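Local coordinates for protein putative secreted glycosylhydrolase (Parabacteroides distasonis ATCC 8503, PDB 3IMM) that is probably a secreted hydrolase of the 3-keto-disaccharide hydrolase family, likely acting on glycosidic substrates, and binds a sodium ion, at residues A[72-75]-A[76-80]. Residues are numbered along the deposited sequence; the frame is centred on the assembly and turned at random.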
loop_
_atom_site.group_PDB
_atom_site.type_symbol
_atom_site.label_atom_id
_atom_site.label_comp_id
_atom_site.label_asym_id
_atom_site.label_seq_id
_atom_site.Cartn_x
_atom_site.Cartn_y
_atom_site.Cartn_z
ATOM N N THR A 72 -9.514 3.309 11.167
ATOM C CA THR A 72 -8.053 3.146 11.367
ATOM C C THR A 72 -7.703 2.186 12.549
ATOM O O THR A 72 -6.584 1.672 12.623
ATOM C CB THR A 72 -7.373 4.489 11.539
ATOM O OG1 THR A 72 -7.918 5.134 12.684
ATOM C CG2 THR A 72 -7.614 5.373 10.315
ATOM N N LYS A 73 -8.663 1.901 13.428
ATOM C CA LYS A 73 -8.458 0.894 14.503
ATOM C C LYS A 73 -8.653 -0.530 13.922
ATOM O O LYS A 73 -7.738 -1.355 13.968
ATOM C CB LYS A 73 -9.370 1.152 15.719
ATOM N N ASP A 74 -9.815 -0.782 13.327
ATOM C CA ASP A 74 -10.109 -2.057 12.653
ATOM C C ASP A 74 -9.928 -1.943 11.132
ATOM O O ASP A 74 -10.872 -2.129 10.348
ATOM C CB ASP A 74 -11.543 -2.493 13.008
ATOM C CG ASP A 74 -11.896 -3.888 12.484
ATOM O OD1 ASP A 74 -10.989 -4.741 12.361
ATOM O OD2 ASP A 74 -13.087 -4.118 12.218
ATOM N N TRP A 75 -8.696 -1.669 10.724
ATOM C CA TRP A 75 -8.416 -1.256 9.350
ATOM C C TRP A 75 -8.307 -2.400 8.365
ATOM O O TRP A 75 -8.615 -2.239 7.203
ATOM C CB TRP A 75 -7.126 -0.417 9.290
ATOM C CG TRP A 75 -5.809 -1.120 9.628
ATOM C CD1 TRP A 75 -5.174 -1.146 10.847
ATOM C CD2 TRP A 75 -4.942 -1.823 8.713
ATOM N NE1 TRP A 75 -3.978 -1.809 10.738
ATOM C CE2 TRP A 75 -3.808 -2.240 9.450
ATOM C CE3 TRP A 75 -5.012 -2.125 7.354
ATOM C CZ2 TRP A 75 -2.763 -2.968 8.879
ATOM C CZ3 TRP A 75 -3.972 -2.851 6.774
ATOM C CH2 TRP A 75 -2.861 -3.274 7.547
ATOM N N ILE A 76 -7.886 -3.567 8.857
ATOM C CA ILE A 76 -7.478 -4.648 7.989
ATOM C C ILE A 76 -8.632 -5.064 7.052
ATOM O O ILE A 76 -8.421 -5.165 5.851
ATOM C CB ILE A 76 -6.897 -5.820 8.817
ATOM C CG1 ILE A 76 -5.508 -5.455 9.345
ATOM C CG2 ILE A 76 -6.798 -7.101 7.972
ATOM C CD1 ILE A 76 -5.092 -6.239 10.598
ATOM N N PRO A 77 -9.843 -5.321 7.598
ATOM C CA PRO A 77 -10.965 -5.636 6.731
ATOM C C PRO A 77 -11.674 -4.425 6.126
ATOM O O PRO A 77 -12.536 -4.596 5.295
ATOM C CB PRO A 77 -11.939 -6.412 7.663
ATOM C CG PRO A 77 -11.550 -6.062 9.060
ATOM C CD PRO A 77 -10.219 -5.361 9.029
ATOM N N ASN A 78 -11.328 -3.206 6.527
ATOM C CA ASN A 78 -12.064 -2.028 6.062
ATOM C C ASN A 78 -11.160 -1.132 5.261
ATOM O O ASN A 78 -11.097 0.058 5.498
ATOM C CB ASN A 78 -12.675 -1.272 7.248
ATOM C CG ASN A 78 -13.657 -2.115 8.024
ATOM O OD1 ASN A 78 -14.658 -2.532 7.489
ATOM N ND2 ASN A 78 -13.359 -2.384 9.273
ATOM N N SER A 79 -10.453 -1.718 4.298
ATOM C CA SER A 79 -9.475 -0.958 3.519
ATOM C C SER A 79 -8.992 -1.745 2.306
ATOM O O SER A 79 -9.268 -2.936 2.162
ATOM C CB SER A 79 -8.253 -0.552 4.377
ATOM O OG SER A 79 -7.500 -1.693 4.788
ATOM N N VAL A 80 -8.246 -1.052 1.446
ATOM C CA VAL A 80 -7.547 -1.706 0.341
ATOM C C VAL A 80 -6.041 -1.535 0.556
ATOM O O VAL A 80 -5.573 -0.433 0.942
ATOM C CB VAL A 80 -7.986 -1.077 -0.998
ATOM C CG1 VAL A 80 -7.159 -1.627 -2.149
ATOM C CG2 VAL A 80 -9.491 -1.260 -1.153
HETATM O O HOH W 1 -7.892 -4.771 11.794
#
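N78 N donates a hydrogen bond to W75 O at 3.0 Å, closing a tight turn through I76 and P77 in a chain that runs on without a break. I76 and P77 have the backbone angles of a type I beta turn, with W75 and N78 at its ends. The same carbonyl takes a second, shorter bond from the hydroxyl of the next residue, S79 OG to W75 O at 2.7 Å. These two donors lie above opposite faces of the carbonyl plane, so the oxygen is gripped from both sides. One carbonyl earlier, N78 ND2 donates to D74 O at 2.7 Å, almost in line with the C=O bond and close to the plane of its own amide. The other end of that amide, OD1, accepts from K169 NZ, so both ends of the group are tied down. All this happens in the loop joining strands 62-69 and 80-85, neighbours in one sheet of a concanavalin-like fold, with the W75 side chain about 7 Å from the bound sodium ion. CG of W75 is held between the backbone N and the carbonyl carbon (chi1 66°), which brings one face of the indole under I76: CG1 sits 3.5 Å from the centre of the six-membered ring, a CH-pi contact only 7° off the normal. S79 OG lies at the ring's edge, 3.6 Å from W75 CE3, while W41 packs edge-to-face against the indole. D74 OD1 comes up against the CG-CD edge of P77, the side chains crossing at about a right angle, 3.5 Å from P77 CD, and a water links that oxygen to I76 N.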